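Local structure of B-agarase (Saccharophagus degradans, 4BQ2) at residues L641-I655 with V687-F699. The protein hydrolyses agarose chains as a family 50 glycoside hydrolase, acting as an exo-beta-agarase. Residues are numbered along the deposited sequence; the frame is centred on the assembly and turned at random.
Sequences LAELDKPSIIGEFHI and VIDNPYFVGAHWF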
loop_
_atom_site.group_PDB
_atom_site.type_symbol
_atom_site.label_atom_id
_atom_site.label_comp_id
_atom_site.label_asym_id
_atom_site.label_seq_id
_atom_site.Cartn_x
_atom_site.Cartn_y
_atom_site.Cartn_z
ATOM N N LEU A 641 9.528 19.663 -0.738
ATOM C CA LEU A 641 8.328 20.229 -0.090
ATOM C C LEU A 641 8.494 21.708 0.224
ATOM O O LEU A 641 7.514 22.434 0.216
ATOM C CB LEU A 641 8.019 19.514 1.236
ATOM C CG LEU A 641 7.605 18.030 1.064
ATOM C CD1 LEU A 641 7.513 17.423 2.454
ATOM C CD2 LEU A 641 6.277 17.914 0.327
ATOM N N ALA A 642 9.725 22.113 0.543
ATOM C CA ALA A 642 10.013 23.509 0.955
ATOM C C ALA A 642 9.719 24.507 -0.141
ATOM O O ALA A 642 9.157 25.564 0.132
ATOM C CB ALA A 642 11.462 23.669 1.435
ATOM N N GLU A 643 10.089 24.181 -1.374
ATOM C CA GLU A 643 9.802 25.072 -2.491
ATOM C C GLU A 643 8.293 25.167 -2.770
ATOM O O GLU A 643 7.809 26.234 -3.168
ATOM C CB GLU A 643 10.556 24.649 -3.767
ATOM C CG GLU A 643 10.288 25.559 -4.975
ATOM C CD GLU A 643 9.954 24.778 -6.252
ATOM O OE1 GLU A 643 8.867 24.117 -6.327
ATOM O OE2 GLU A 643 10.788 24.820 -7.202
ATOM N N LEU A 644 7.547 24.075 -2.575
ATOM C CA LEU A 644 6.100 24.125 -2.788
ATOM C C LEU A 644 5.429 24.929 -1.692
ATOM O O LEU A 644 4.484 25.652 -1.960
ATOM C CB LEU A 644 5.499 22.708 -2.772
ATOM C CG LEU A 644 5.988 21.723 -3.811
ATOM C CD1 LEU A 644 5.340 20.367 -3.567
ATOM C CD2 LEU A 644 5.625 22.235 -5.189
ATOM N N ASP A 645 5.928 24.785 -0.464
ATOM C CA ASP A 645 5.355 25.433 0.715
ATOM C C ASP A 645 3.847 25.146 0.810
ATOM O O ASP A 645 3.060 26.076 1.027
ATOM C CB ASP A 645 5.596 26.958 0.690
ATOM C CG ASP A 645 5.388 27.607 2.061
ATOM O OD1 ASP A 645 5.415 26.875 3.088
ATOM O OD2 ASP A 645 5.195 28.855 2.103
ATOM N N LYS A 646 3.456 23.873 0.660
ATOM C CA LYS A 646 2.044 23.478 0.771
ATOM C C LYS A 646 1.864 22.576 1.969
ATOM O O LYS A 646 2.678 21.666 2.200
ATOM C CB LYS A 646 1.518 22.670 -0.453
ATOM C CG LYS A 646 1.329 23.405 -1.762
ATOM C CD LYS A 646 0.124 24.361 -1.784
ATOM C CE LYS A 646 -1.220 23.629 -1.754
ATOM N NZ LYS A 646 -2.340 24.571 -2.037
ATOM N N PRO A 647 0.752 22.754 2.675
ATOM C CA PRO A 647 0.406 21.786 3.695
ATOM C C PRO A 647 0.203 20.438 3.004
ATOM O O PRO A 647 -0.282 20.373 1.860
ATOM C CB PRO A 647 -0.893 22.329 4.277
ATOM C CG PRO A 647 -1.468 23.198 3.200
ATOM C CD PRO A 647 -0.283 23.794 2.510
ATOM N N SER A 648 0.603 19.379 3.696
ATOM C CA SER A 648 0.694 18.054 3.073
ATOM C C SER A 648 0.114 17.018 4.033
ATOM O O SER A 648 0.000 17.252 5.223
ATOM C CB SER A 648 2.164 17.744 2.760
ATOM O OG SER A 648 2.714 18.760 1.895
ATOM N N ILE A 649 -0.264 15.860 3.516
ATOM C CA ILE A 649 -0.729 14.826 4.427
ATOM C C ILE A 649 -0.240 13.496 3.907
ATOM O O ILE A 649 -0.184 13.303 2.690
ATOM C CB ILE A 649 -2.275 14.881 4.623
ATOM C CG1 ILE A 649 -2.755 13.934 5.745
ATOM C CG2 ILE A 649 -3.053 14.651 3.312
ATOM C CD1 ILE A 649 -4.259 14.063 6.046
ATOM N N ILE A 650 0.156 12.610 4.830
ATOM C CA ILE A 650 0.413 11.183 4.501
ATOM C C ILE A 650 -0.915 10.402 4.533
ATOM O O ILE A 650 -1.568 10.329 5.572
ATOM C CB ILE A 650 1.387 10.544 5.513
ATOM C CG1 ILE A 650 2.781 11.204 5.413
ATOM C CG2 ILE A 650 1.458 9.004 5.320
ATOM C CD1 ILE A 650 3.524 11.007 4.083
ATOM N N GLY A 651 -1.334 9.860 3.393
ATOM C CA GLY A 651 -2.647 9.181 3.320
ATOM C C GLY A 651 -2.565 7.752 3.817
ATOM O O GLY A 651 -3.592 7.175 4.245
ATOM N N GLU A 652 -1.350 7.192 3.749
ATOM C CA GLU A 652 -1.060 5.771 4.087
ATOM C C GLU A 652 0.384 5.573 4.517
ATOM O O GLU A 652 1.299 6.107 3.885
ATOM C CB GLU A 652 -1.299 4.869 2.869
ATOM C CG GLU A 652 -2.718 4.953 2.353
ATOM C CD GLU A 652 -2.985 4.119 1.124
ATOM O OE1 GLU A 652 -2.148 3.254 0.732
ATOM O OE2 GLU A 652 -4.052 4.346 0.555
ATOM N N PHE A 653 0.555 4.797 5.588
ATOM C CA PHE A 653 1.811 4.114 5.922
ATOM C C PHE A 653 1.402 2.908 6.759
ATOM O O PHE A 653 0.247 2.814 7.221
ATOM C CB PHE A 653 2.794 5.001 6.704
ATOM C CG PHE A 653 2.393 5.285 8.149
ATOM C CD1 PHE A 653 1.363 6.182 8.439
ATOM C CD2 PHE A 653 3.105 4.706 9.217
ATOM C CE1 PHE A 653 1.012 6.461 9.771
ATOM C CE2 PHE A 653 2.772 4.993 10.548
ATOM C CZ PHE A 653 1.718 5.860 10.825
ATOM N N HIS A 654 2.342 2.002 6.953
ATOM C CA HIS A 654 2.135 0.875 7.869
ATOM C C HIS A 654 3.424 0.135 8.186
ATOM O O HIS A 654 4.414 0.330 7.494
ATOM C CB HIS A 654 0.991 -0.083 7.456
ATOM C CG HIS A 654 1.172 -0.834 6.155
ATOM N ND1 HIS A 654 2.354 -1.453 5.755
ATOM C CD2 HIS A 654 0.267 -1.128 5.199
ATOM C CE1 HIS A 654 2.170 -2.052 4.593
ATOM N NE2 HIS A 654 0.916 -1.860 4.226
ATOM N N ILE A 655 3.405 -0.680 9.245
ATOM C CA ILE A 655 4.498 -1.639 9.534
ATOM C C ILE A 655 3.823 -2.917 10.032
ATOM O O ILE A 655 2.902 -2.849 10.844
ATOM C CB ILE A 655 5.428 -1.104 10.656
ATOM C CG1 ILE A 655 6.056 0.231 10.242
ATOM C CG2 ILE A 655 6.540 -2.106 10.980
ATOM C CD1 ILE A 655 5.434 1.449 10.922
ATOM N N VAL A 687 7.009 12.477 10.783
ATOM C CA VAL A 687 5.930 13.347 10.309
ATOM C C VAL A 687 5.804 14.600 11.173
ATOM O O VAL A 687 5.724 15.724 10.651
ATOM C CB VAL A 687 4.578 12.611 10.231
ATOM C CG1 VAL A 687 3.524 13.525 9.615
ATOM C CG2 VAL A 687 4.731 11.337 9.386
ATOM N N ILE A 688 5.741 14.388 12.485
ATOM C CA ILE A 688 5.626 15.464 13.451
ATOM C C ILE A 688 6.751 16.499 13.248
ATOM O O ILE A 688 6.487 17.706 13.237
ATOM C CB ILE A 688 5.607 14.895 14.879
ATOM C CG1 ILE A 688 4.284 14.156 15.128
ATOM C CG2 ILE A 688 5.775 15.982 15.919
ATOM C CD1 ILE A 688 4.322 13.254 16.340
ATOM N N ASP A 689 7.974 16.020 13.019
ATOM C CA ASP A 689 9.124 16.903 12.792
ATOM C C ASP A 689 9.169 17.650 11.442
ATOM O O ASP A 689 10.044 18.487 11.253
ATOM C CB ASP A 689 10.448 16.117 12.922
ATOM C CG ASP A 689 10.710 15.618 14.344
ATOM O OD1 ASP A 689 9.980 16.010 15.263
ATOM O OD2 ASP A 689 11.644 14.807 14.528
ATOM N N ASN A 690 8.334 17.262 10.478
ATOM C CA ASN A 690 8.382 17.878 9.167
ATOM C C ASN A 690 7.348 19.029 9.148
ATOM O O ASN A 690 6.163 18.787 9.331
ATOM C CB ASN A 690 8.118 16.827 8.071
ATOM C CG ASN A 690 8.296 17.403 6.683
ATOM O OD1 ASN A 690 7.704 18.440 6.380
ATOM N ND2 ASN A 690 9.132 16.767 5.841
ATOM N N PRO A 691 7.803 20.282 8.964
ATOM C CA PRO A 691 6.897 21.432 9.079
ATOM C C PRO A 691 5.816 21.508 7.993
ATOM O O PRO A 691 4.883 22.290 8.138
ATOM C CB PRO A 691 7.846 22.644 8.990
ATOM C CG PRO A 691 9.075 22.142 8.322
ATOM C CD PRO A 691 9.194 20.684 8.676
ATOM N N TYR A 692 5.948 20.732 6.915
ATOM C CA TYR A 692 4.959 20.704 5.837
ATOM C C TYR A 692 3.768 19.775 6.068
ATOM O O TYR A 692 2.742 19.923 5.404
ATOM C CB TYR A 692 5.651 20.441 4.487
ATOM C CG TYR A 692 6.678 21.539 4.290
ATOM C CD1 TYR A 692 6.261 22.826 3.971
ATOM C CD2 TYR A 692 8.048 21.319 4.553
ATOM C CE1 TYR A 692 7.177 23.875 3.853
ATOM C CE2 TYR A 692 8.983 22.366 4.428
ATOM C CZ TYR A 692 8.526 23.635 4.094
ATOM O OH TYR A 692 9.399 24.681 3.957
ATOM N N PHE A 693 3.880 18.837 7.010
ATOM C CA PHE A 693 2.794 17.852 7.184
ATOM C C PHE A 693 1.801 18.254 8.222
ATOM O O PHE A 693 2.182 18.654 9.313
ATOM C CB PHE A 693 3.363 16.436 7.452
ATOM C CG PHE A 693 3.852 15.802 6.201
ATOM C CD1 PHE A 693 2.963 15.137 5.359
ATOM C CD2 PHE A 693 5.178 15.924 5.818
ATOM C CE1 PHE A 693 3.389 14.573 4.163
ATOM C CE2 PHE A 693 5.619 15.349 4.626
ATOM C CZ PHE A 693 4.725 14.678 3.794
ATOM N N VAL A 694 0.528 18.188 7.851
ATOM C CA VAL A 694 -0.562 18.400 8.802
ATOM C C VAL A 694 -1.240 17.148 9.356
ATOM O O VAL A 694 -2.219 17.251 10.112
ATOM C CB VAL A 694 -1.630 19.363 8.258
ATOM C CG1 VAL A 694 -0.938 20.651 7.756
ATOM C CG2 VAL A 694 -2.468 18.692 7.146
ATOM N N GLY A 695 -0.709 15.985 9.007
ATOM C CA GLY A 695 -1.226 14.720 9.546
ATOM C C GLY A 695 -0.693 13.494 8.813
ATOM O O GLY A 695 0.016 13.598 7.815
ATOM N N ALA A 696 -1.086 12.325 9.298
ATOM C CA ALA A 696 -0.676 11.039 8.704
ATOM C C ALA A 696 -1.689 9.973 9.111
ATOM O O ALA A 696 -1.996 9.834 10.296
ATOM C CB ALA A 696 0.698 10.642 9.230
ATOM N N HIS A 697 -2.178 9.229 8.131
ATOM C CA HIS A 697 -3.114 8.129 8.364
ATOM C C HIS A 697 -2.409 6.788 8.084
ATOM O O HIS A 697 -1.639 6.635 7.132
ATOM C CB HIS A 697 -4.363 8.258 7.472
ATOM C CG HIS A 697 -5.276 9.385 7.859
ATOM N ND1 HIS A 697 -5.822 10.256 6.934
ATOM C CD2 HIS A 697 -5.739 9.783 9.074
ATOM C CE1 HIS A 697 -6.594 11.130 7.563
ATOM N NE2 HIS A 697 -6.549 10.872 8.864
ATOM N N TRP A 698 -2.676 5.843 8.972
ATOM C CA TRP A 698 -2.187 4.458 8.890
ATOM C C TRP A 698 -3.135 3.593 8.103
ATOM O O TRP A 698 -4.386 3.661 8.289
ATOM C CB TRP A 698 -2.090 3.955 10.343
ATOM C CG TRP A 698 -1.983 2.467 10.520
ATOM C CD1 TRP A 698 -2.982 1.528 10.366
ATOM C CD2 TRP A 698 -0.815 1.764 10.875
ATOM N NE1 TRP A 698 -2.488 0.258 10.630
ATOM C CE2 TRP A 698 -1.153 0.378 10.935
ATOM C CE3 TRP A 698 0.505 2.159 11.153
ATOM C CZ2 TRP A 698 -0.218 -0.596 11.282
ATOM C CZ3 TRP A 698 1.428 1.192 11.475
ATOM C CH2 TRP A 698 1.058 -0.167 11.572
ATOM N N PHE A 699 -2.569 2.783 7.208
ATOM C CA PHE A 699 -3.348 1.837 6.423
ATOM C C PHE A 699 -3.072 0.443 6.998
ATOM O O PHE A 699 -1.952 -0.059 6.837
ATOM C CB PHE A 699 -2.889 1.896 4.951
ATOM C CG PHE A 699 -3.761 1.105 3.997
ATOM C CD1 PHE A 699 -3.622 -0.283 3.892
ATOM C CD2 PHE A 699 -4.714 1.748 3.195
ATOM C CE1 PHE A 699 -4.414 -1.008 2.999
ATOM C CE2 PHE A 699 -5.532 1.025 2.305
ATOM C CZ PHE A 699 -5.390 -0.365 2.219
HETATM O O HOH W 1 8.837 26.796 2.509
HETATM O O HOH W 2 -5.890 9.051 4.468
#
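Backbone hydrogen bonds tie S648 to V694 and I650 to H697, and through them strands 648-652 and 693-699 run parallel, their axes 14° apart. V694 N gives a straight bond to S648 O (2.8 Å), I650 N donates to G695 O, and H697 N donates to I650 O. The pairing slips by one residue between S648 and I650, a beta bulge at V694 and G695. Beyond I650 it is less regular: F653 N bonds only weakly to H697 O, whereas F699 N to F653 O is short again at 2.8 Å. A water bridges G651 O and H697 ND1, while H697 NE2 is hydrogen-bonded to S414 OG.

With strand 624-627 beside 648-652 and strand 280-287 beside 693-699, the pair forms part of the parallel core of a sheet, consistent with the (beta/alpha)8 barrel expected of this glycoside hydrolase family; helix 673-688 leads into the second strand and covers I650 and A696.

Aromatic contacts run along both segments. Y692 lies against helix 641-644, L641 O and A642 N over one ring face, while D645 OD1 meets its edge, CE1, at 3.6 Å; that carboxylate also takes a bond from W271 and a salt bridge from K266. A water links Y692 OH to A642 O. S648 CB sits over the F693 face, 4.0 Å from the centroid, and L641 CD1 and I650 CD1 reach CE2 and CE1 of this ring. Farther on, W698 turns its edge to the face of F653 in a T-shaped pair, planes at 86°. F653 CG stands between its backbone N and carbonyl carbon (chi1 72°), which folds the ring back toward W698. H654 CA lies over the indole's six-membered ring, 3.9 Å from its centroid. Alongside F699, the E652 carboxylate nears CD2, its oxygens held by R603 and Y629.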